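Local coordinates for conserved hypothetical protein TA1206 (Thermoplasma acidophilum, PDB 1QW2), which is of unknown function, a small archaeal beta/alpha protein of the DUF1805 family whose four copies assemble in the crystal, at residues 27-32 and 43-47; 57-63 and 74-80. All blocks are in the same frame, centred on the assembly; numbering follows the deposited sequence.

Contact 1. Residues 27-32 and 43-47; sequences LGNAPL and MCGYL
Tyr46 reaches out of a type I beta turn, Cys44 to Leu47, into the loop 27-32, and the two backbones come closest where the CA atoms of Leu32 and Cys44 stand 6.6 Å apart. That turn is closed by a bond from Leu47 N to Cys44 O, while the opposing loop is tied by one from Gly28 N to Ala30 O. Tyr46 provides most of what segment 43-47 contributes, and the surroundings of its ring differ from face to rim. Over one face, almost at the centre, sits the CD2 methyl of Leu27, 3.9 Å from the ring centroid and 13° off the normal, a CH-pi contact. With CG anti to the backbone N and beside the carbonyl carbon (chi1 -175°), the leucine brings this methyl over the ring, the two side chains running past each other in opposite directions. At the rim, close to the ring plane, Ala30 O lies 3.3 Å and Pro31 O 3.5 Å from Tyr46 CE2. Ala30 CB comes in off the plane, on the side away from Leu27, 3.7 Å from Tyr46 CE2. The phenol oxygen ends beside the loop backbone, where Ala30 N gives Tyr46 OH a weak, bent bond of 3.4 Å. Its stronger partner is the carboxylate of Asp57 in the second subunit, which also accepts a bond from Asn29 N through its other oxygen. Carbonyl oxygens at a ring's positively polarised rim and a methyl over its pi face suit the aromatic quadrupole, and the buried phenol joins this loop pair to the subunit interface.

Contact 2. Residues 57-63 and 74-80; sequences DIAVRVM and AKVVEAS
Arg61 and Glu78 form an antiparallel hydrogen-bonded pair, Arg61 N donating to Glu78 O at 2.9 Å, and with the neighbouring non-hydrogen-bonded pair Val60 and Ala79 they join strands 59-61 and 78-79 at the edge of this chain's sheet. Ser80 N extends the pairing with a bond of 2.8 Å to Ala59 O. At the other end the register slips: Val77 and Glu78 both face Arg61, a classic beta bulge, in which Arg61 O takes a straight bond from Val77 N (2.8 Å, 162°) and a weak one from Glu78 N. Past the bulge, a water accepts from Met63 N and donates to Lys75 O.

Among side-chain bonds, Ser80 OG donates to Asp57 O at 2.6 Å and accepts from Ala59 N at 2.9 Å. It lies between the backbone N and the carbonyl carbon (chi1 71°), which turns it toward segment 57-63; it also caps the following helix at Ala83 N.

The charged side chains of Arg61 and Glu78 extend side by side, NH1 meeting OE1 at 3.0 Å in a salt bridge whose hydrogen-bond component is weak and bent, the guanidinium and carboxylate planes 85° apart. Arg61 NH2 also bonds Gly45 O.

Apolar contacts complete the joint. Val60 CG1 meets Val76 CG1, the two valines crossing at about a right angle. Val62 CB touches Ala74 CB, and CE of Met63, a selenomethionine, lies 3.4 Å from Val77 CG1 and equally close to CG2, tighter than usual van der Waals contact. The strong main-chain bonds thus set the register, whereas the steeply turned salt bridge probably adds chiefly electrostatic attraction.

Contacts 1 and 2 follow one another along the chain, their centres 14 Å apart, and the short strand 41-43 joins them within one sheet. Met43, at the start of segment 43-47, lies beside strand 59-61, with probable hydrogen bonds from Val62 N to Met43 O and from Met43 N to Val60 O, both 3.0 Å. Leu47 adds packing, its CD2 3.8 Å from Val60 O. Both contacts also reach the second subunit, contact 2 supplying the Asp57 that contact 1 meets there. The pair thus illustrates how loops flanking the strands of one sheet can carry polar contacts to another subunit; with the function unknown, no site can be assigned to either contact.

Contact 1. Residues 27-32 and 43-47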
ATOM      1  N   LEU A  27      -6.691   6.334 -10.610  1.00 12.69           N
ATOM      2  CA  LEU A  27      -6.167   5.667 -11.790  1.00 12.85           C
ATOM      3  C   LEU A  27      -6.350   6.639 -12.940  1.00 13.48           C
ATOM      4  O   LEU A  27      -5.382   7.206 -13.441  1.00 14.68           O
ATOM      5  CB  LEU A  27      -6.906   4.352 -12.072  1.00 12.00           C
ATOM      6  CG  LEU A  27      -6.306   3.559 -13.240  1.00 11.21           C
ATOM      7  CD1 LEU A  27      -4.901   3.097 -12.869  1.00 11.72           C
ATOM      8  CD2 LEU A  27      -7.188   2.361 -13.570  1.00 11.82           C
ATOM      9  N   GLY A  28      -7.599   6.849 -13.338  1.00 13.69           N
ATOM     10  CA  GLY A  28      -7.879   7.772 -14.423  1.00 15.93           C
ATOM     11  C   GLY A  28      -8.937   8.763 -13.985  1.00 15.77           C
ATOM     12  O   GLY A  28      -8.872   9.291 -12.871  1.00 17.97           O
ATOM     13  N   ASN A  29      -9.913   9.020 -14.849  1.00 16.13           N
ATOM     14  CA  ASN A  29     -10.985   9.941 -14.504  1.00 17.03           C
ATOM     15  C   ASN A  29     -11.966   9.263 -13.560  1.00 17.64           C
ATOM     16  O   ASN A  29     -12.902   9.883 -13.051  1.00 17.88           O
ATOM     17  CB  ASN A  29     -11.684  10.443 -15.767  1.00 17.78           C
ATOM     18  CG  ASN A  29     -10.827  11.429 -16.534  1.00 19.17           C
ATOM     19  OD1 ASN A  29     -10.209  12.314 -15.940  1.00 22.47           O
ATOM     20  ND2 ASN A  29     -10.787  11.290 -17.852  1.00 21.36           N
ATOM     21  N   ALA A  30     -11.729   7.975 -13.335  1.00 15.04           N
ATOM     22  CA  ALA A  30     -12.520   7.170 -12.417  1.00 14.26           C
ATOM     23  C   ALA A  30     -11.486   6.451 -11.559  1.00 12.51           C
ATOM     24  O   ALA A  30     -10.368   6.203 -12.010  1.00 12.08           O
ATOM     25  CB  ALA A  30     -13.364   6.160 -13.176  1.00 15.42           C
ATOM     26  N   PRO A  31     -11.825   6.138 -10.302  1.00 13.59           N
ATOM     27  CA  PRO A  31     -10.852   5.440  -9.458  1.00 11.92           C
ATOM     28  C   PRO A  31     -10.891   3.941  -9.735  1.00 11.94           C
ATOM     29  O   PRO A  31     -11.819   3.439 -10.363  1.00 11.95           O
ATOM     30  CB  PRO A  31     -11.332   5.758  -8.049  1.00 14.34           C
ATOM     31  CG  PRO A  31     -12.826   5.764  -8.221  1.00 14.39           C
ATOM     32  CD  PRO A  31     -13.014   6.531  -9.523  1.00 14.72           C
ATOM     33  N   LEU A  32      -9.869   3.235  -9.270  1.00 11.11           N
ATOM     34  CA  LEU A  32      -9.808   1.793  -9.422  1.00 10.33           C
ATOM     35  C   LEU A  32     -10.062   1.223  -8.038  1.00 10.03           C
ATOM     36  O   LEU A  32      -9.455   1.662  -7.065  1.00  9.76           O
ATOM     37  CB  LEU A  32      -8.422   1.356  -9.910  1.00 12.28           C
ATOM     38  CG  LEU A  32      -8.121  -0.151  -9.966  1.00 16.26           C
ATOM     39  CD1 LEU A  32      -6.849  -0.374 -10.769  1.00 20.45           C
ATOM     40  CD2 LEU A  32      -7.965  -0.728  -8.570  1.00 21.55           C
HETATM   41  N   MSE A  43     -14.470  -6.327  -8.833  1.00  7.97           N
HETATM   42  CA  MSE A  43     -13.781  -5.111  -9.232  1.00  7.94           C
HETATM   43  C   MSE A  43     -14.734  -4.163  -9.942  1.00  8.76           C
HETATM   44  O   MSE A  43     -15.774  -4.581 -10.459  1.00  8.97           O
HETATM   45  CB  MSE A  43     -12.587  -5.449 -10.138  1.00  9.26           C
HETATM   46  CG  MSE A  43     -11.696  -4.265 -10.478  1.00 10.01           C
HETATM   47 SE   MSE A  43     -10.055  -4.834 -11.362  1.00 19.29          SE
HETATM   48  CE  MSE A  43      -9.860  -3.378 -12.585  1.00 22.62           C
ATOM     49  N   CYS A  44     -14.369  -2.885  -9.939  1.00 10.07           N
ATOM     50  CA  CYS A  44     -15.146  -1.830 -10.576  1.00  8.98           C
ATOM     51  C   CYS A  44     -15.156  -1.992 -12.094  1.00  9.69           C
ATOM     52  O   CYS A  44     -14.617  -2.961 -12.631  1.00  8.71           O
ATOM     53  CB  CYS A  44     -14.557  -0.464 -10.214  1.00 11.87           C
ATOM     54  SG  CYS A  44     -12.880  -0.218 -10.852  1.00 13.70           S
ATOM     55  N   GLY A  45     -15.752  -1.015 -12.776  1.00 10.23           N
ATOM     56  CA  GLY A  45     -15.866  -1.036 -14.227  1.00 10.29           C
ATOM     57  C   GLY A  45     -14.597  -1.185 -15.050  1.00  8.01           C
ATOM     58  O   GLY A  45     -14.665  -1.548 -16.224  1.00  8.83           O
ATOM     59  N   TYR A  46     -13.440  -0.898 -14.462  1.00  8.72           N
ATOM     60  CA  TYR A  46     -12.190  -1.036 -15.199  1.00  7.90           C
ATOM     61  C   TYR A  46     -11.823  -2.499 -15.463  1.00  7.99           C
ATOM     62  O   TYR A  46     -10.929  -2.780 -16.262  1.00  9.10           O
ATOM     63  CB  TYR A  46     -11.047  -0.343 -14.454  1.00  8.42           C
ATOM     64  CG  TYR A  46     -10.982   1.158 -14.652  1.00  7.68           C
ATOM     65  CD1 TYR A  46     -10.807   1.711 -15.924  1.00  8.63           C
ATOM     66  CD2 TYR A  46     -11.039   2.023 -13.561  1.00  9.60           C
ATOM     67  CE1 TYR A  46     -10.685   3.096 -16.099  1.00  9.17           C
ATOM     68  CE2 TYR A  46     -10.919   3.405 -13.724  1.00  9.17           C
ATOM     69  CZ  TYR A  46     -10.740   3.931 -14.989  1.00  9.37           C
ATOM     70  OH  TYR A  46     -10.583   5.292 -15.141  1.00  9.89           O
ATOM     71  N   LEU A  47     -12.519  -3.429 -14.814  1.00  7.90           N
ATOM     72  CA  LEU A  47     -12.229  -4.844 -15.021  1.00  7.32           C
ATOM     73  C   LEU A  47     -12.663  -5.339 -16.390  1.00  8.30           C
ATOM     74  O   LEU A  47     -13.778  -5.069 -16.840  1.00  9.13           O
ATOM     75  CB  LEU A  47     -12.912  -5.707 -13.956  1.00 10.05           C
ATOM     76  CG  LEU A  47     -12.735  -7.219 -14.147  1.00  7.44           C
ATOM     77  CD1 LEU A  47     -11.273  -7.589 -13.965  1.00  8.76           C
ATOM     78  CD2 LEU A  47     -13.599  -7.979 -13.147  1.00  9.43           C
TER

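Contact 2. Residues 57-63 and 74-80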
ATOM      1  N   ASP A  57     -10.710 -17.108 -13.658  1.00 11.87           N
ATOM      2  CA  ASP A  57     -10.957 -16.514 -12.348  1.00 11.10           C
ATOM      3  C   ASP A  57     -12.410 -16.589 -11.911  1.00  9.95           C
ATOM      4  O   ASP A  57     -13.315 -16.718 -12.733  1.00 11.41           O
ATOM      5  CB  ASP A  57     -10.620 -15.017 -12.339  1.00 10.20           C
ATOM      6  CG  ASP A  57      -9.152 -14.729 -12.508  1.00 11.47           C
ATOM      7  OD1 ASP A  57      -8.324 -15.615 -12.235  1.00 12.57           O
ATOM      8  OD2 ASP A  57      -8.833 -13.583 -12.900  1.00 10.45           O
ATOM      9  N   ILE A  58     -12.614 -16.508 -10.600  1.00  9.90           N
ATOM     10  CA  ILE A  58     -13.950 -16.418 -10.037  1.00 10.05           C
ATOM     11  C   ILE A  58     -13.965 -14.900  -9.861  1.00 10.28           C
ATOM     12  O   ILE A  58     -13.299 -14.360  -8.969  1.00 10.83           O
ATOM     13  CB  ILE A  58     -14.064 -17.099  -8.656  1.00 11.93           C
ATOM     14  CG1 ILE A  58     -14.093 -18.618  -8.823  1.00 12.45           C
ATOM     15  CG2 ILE A  58     -15.326 -16.610  -7.942  1.00 10.44           C
ATOM     16  CD1 ILE A  58     -14.196 -19.380  -7.509  1.00 14.74           C
ATOM     17  N   ALA A  59     -14.696 -14.206 -10.722  1.00  9.76           N
ATOM     18  CA  ALA A  59     -14.721 -12.753 -10.661  1.00 10.47           C
ATOM     19  C   ALA A  59     -16.068 -12.133 -10.964  1.00  9.43           C
ATOM     20  O   ALA A  59     -16.868 -12.683 -11.717  1.00  9.39           O
ATOM     21  CB  ALA A  59     -13.689 -12.195 -11.629  1.00 10.86           C
ATOM     22  N   VAL A  60     -16.313 -10.976 -10.360  1.00  9.91           N
ATOM     23  CA  VAL A  60     -17.538 -10.235 -10.612  1.00  9.33           C
ATOM     24  C   VAL A  60     -17.164  -8.785 -10.890  1.00  8.13           C
ATOM     25  O   VAL A  60     -16.203  -8.246 -10.326  1.00  9.84           O
ATOM     26  CB  VAL A  60     -18.531 -10.305  -9.426  1.00 12.29           C
ATOM     27  CG1 VAL A  60     -19.097 -11.716  -9.305  1.00 11.11           C
ATOM     28  CG2 VAL A  60     -17.847  -9.894  -8.150  1.00 13.38           C
ATOM     29  N   ARG A  61     -17.923  -8.164 -11.779  1.00  9.51           N
ATOM     30  CA  ARG A  61     -17.690  -6.783 -12.164  1.00  9.65           C
ATOM     31  C   ARG A  61     -18.908  -5.960 -11.764  1.00 10.04           C
ATOM     32  O   ARG A  61     -20.042  -6.368 -12.016  1.00 11.18           O
ATOM     33  CB  ARG A  61     -17.470  -6.721 -13.679  1.00  9.69           C
ATOM     34  CG  ARG A  61     -17.241  -5.333 -14.256  1.00 10.25           C
ATOM     35  CD  ARG A  61     -16.759  -5.428 -15.702  1.00 12.03           C
ATOM     36  NE  ARG A  61     -16.629  -4.113 -16.318  1.00 13.99           N
ATOM     37  CZ  ARG A  61     -17.585  -3.515 -17.020  1.00 14.20           C
ATOM     38  NH1 ARG A  61     -18.750  -4.124 -17.209  1.00 14.64           N
ATOM     39  NH2 ARG A  61     -17.389  -2.298 -17.509  1.00 14.65           N
ATOM     40  N   VAL A  62     -18.671  -4.831 -11.102  1.00  9.90           N
ATOM     41  CA  VAL A  62     -19.750  -3.929 -10.696  1.00 12.23           C
ATOM     42  C   VAL A  62     -19.418  -2.575 -11.310  1.00 14.00           C
ATOM     43  O   VAL A  62     -18.267  -2.321 -11.667  1.00 13.45           O
ATOM     44  CB  VAL A  62     -19.857  -3.795  -9.154  1.00 10.21           C
ATOM     45  CG1 VAL A  62     -20.284  -5.122  -8.549  1.00 12.46           C
ATOM     46  CG2 VAL A  62     -18.532  -3.346  -8.563  1.00 11.57           C
HETATM   47  N   MSE A  63     -20.414  -1.705 -11.439  1.00 16.50           N
HETATM   48  CA  MSE A  63     -20.175  -0.399 -12.040  1.00 19.13           C
HETATM   49  C   MSE A  63     -20.720   0.754 -11.205  1.00 19.08           C
HETATM   50  O   MSE A  63     -21.561   0.558 -10.326  1.00 18.55           O
HETATM   51  CB  MSE A  63     -20.790  -0.348 -13.446  1.00 23.96           C
HETATM   52  CG  MSE A  63     -20.257  -1.407 -14.410  1.00 28.75           C
HETATM   53 SE   MSE A  63     -20.975  -1.241 -16.209  1.00 37.60          SE
HETATM   54  CE  MSE A  63     -22.812  -1.688 -15.841  1.00 35.30           C
ATOM     55  N   ALA A  74     -23.744  -2.722  -4.576  1.00 20.11           N
ATOM     56  CA  ALA A  74     -23.899  -2.751  -6.025  1.00 19.01           C
ATOM     57  C   ALA A  74     -24.302  -4.123  -6.543  1.00 17.34           C
ATOM     58  O   ALA A  74     -24.005  -5.148  -5.928  1.00 17.83           O
ATOM     59  CB  ALA A  74     -22.604  -2.310  -6.696  1.00 18.90           C
ATOM     60  N   LYS A  75     -24.987  -4.136  -7.680  1.00 17.45           N
ATOM     61  CA  LYS A  75     -25.410  -5.389  -8.283  1.00 16.92           C
ATOM     62  C   LYS A  75     -24.368  -5.854  -9.290  1.00 15.13           C
ATOM     63  O   LYS A  75     -23.797  -5.050 -10.031  1.00 15.74           O
ATOM     64  CB  LYS A  75     -26.764  -5.220  -8.976  1.00 19.45           C
ATOM     65  CG  LYS A  75     -27.881  -4.804  -8.038  1.00 22.46           C
ATOM     66  CD  LYS A  75     -29.205  -4.707  -8.772  1.00 26.68           C
ATOM     67  CE  LYS A  75     -30.307  -4.212  -7.847  1.00 28.61           C
ATOM     68  NZ  LYS A  75     -30.468  -5.095  -6.657  1.00 31.45           N
ATOM     69  N   VAL A  76     -24.112  -7.157  -9.291  1.00 13.27           N
ATOM     70  CA  VAL A  76     -23.157  -7.757 -10.207  1.00 11.95           C
ATOM     71  C   VAL A  76     -23.632  -7.493 -11.629  1.00 12.07           C
ATOM     72  O   VAL A  76     -24.770  -7.816 -11.965  1.00 12.57           O
ATOM     73  CB  VAL A  76     -23.072  -9.280  -9.983  1.00 12.30           C
ATOM     74  CG1 VAL A  76     -22.254  -9.935 -11.089  1.00 13.38           C
ATOM     75  CG2 VAL A  76     -22.459  -9.565  -8.623  1.00 14.18           C
ATOM     76  N   VAL A  77     -22.776  -6.898 -12.455  1.00 10.57           N
ATOM     77  CA  VAL A  77     -23.141  -6.621 -13.843  1.00 11.98           C
ATOM     78  C   VAL A  77     -22.687  -7.773 -14.732  1.00 12.56           C
ATOM     79  O   VAL A  77     -23.374  -8.161 -15.684  1.00 12.87           O
ATOM     80  CB  VAL A  77     -22.506  -5.303 -14.331  1.00 14.59           C
ATOM     81  CG1 VAL A  77     -22.853  -5.061 -15.793  1.00 17.37           C
ATOM     82  CG2 VAL A  77     -23.006  -4.148 -13.470  1.00 16.25           C
ATOM     83  N   GLU A  78     -21.523  -8.322 -14.407  1.00 12.24           N
ATOM     84  CA  GLU A  78     -20.962  -9.451 -15.131  1.00 11.90           C
ATOM     85  C   GLU A  78     -20.352 -10.417 -14.126  1.00 11.05           C
ATOM     86  O   GLU A  78     -19.742 -10.000 -13.146  1.00 11.22           O
ATOM     87  CB  GLU A  78     -19.874  -8.996 -16.099  1.00 12.72           C
ATOM     88  CG  GLU A  78     -20.372  -8.327 -17.354  1.00 14.88           C
ATOM     89  CD  GLU A  78     -19.235  -7.999 -18.294  1.00 15.47           C
ATOM     90  OE1 GLU A  78     -18.590  -6.949 -18.103  1.00 14.97           O
ATOM     91  OE2 GLU A  78     -18.973  -8.807 -19.210  1.00 18.65           O
ATOM     92  N   ALA A  79     -20.534 -11.707 -14.373  1.00  9.74           N
ATOM     93  CA  ALA A  79     -19.985 -12.743 -13.509  1.00  9.22           C
ATOM     94  C   ALA A  79     -19.173 -13.684 -14.386  1.00  9.08           C
ATOM     95  O   ALA A  79     -19.613 -14.059 -15.476  1.00 10.71           O
ATOM     96  CB  ALA A  79     -21.114 -13.514 -12.826  1.00 10.48           C
ATOM     97  N   SER A  80     -17.986 -14.067 -13.926  1.00  9.45           N
ATOM     98  CA  SER A  80     -17.153 -14.966 -14.717  1.00  8.83           C
ATOM     99  C   SER A  80     -17.797 -16.340 -14.771  1.00 11.58           C
ATOM    100  O   SER A  80     -18.706 -16.649 -13.996  1.00  9.92           O
ATOM    101  CB  SER A  80     -15.755 -15.091 -14.112  1.00  9.98           C
ATOM    102  OG  SER A  80     -15.789 -15.830 -12.905  1.00 10.74           O
TER
HETATM  103  O   HOH W   1     -23.047  -2.294 -10.502  1.00 16.43           O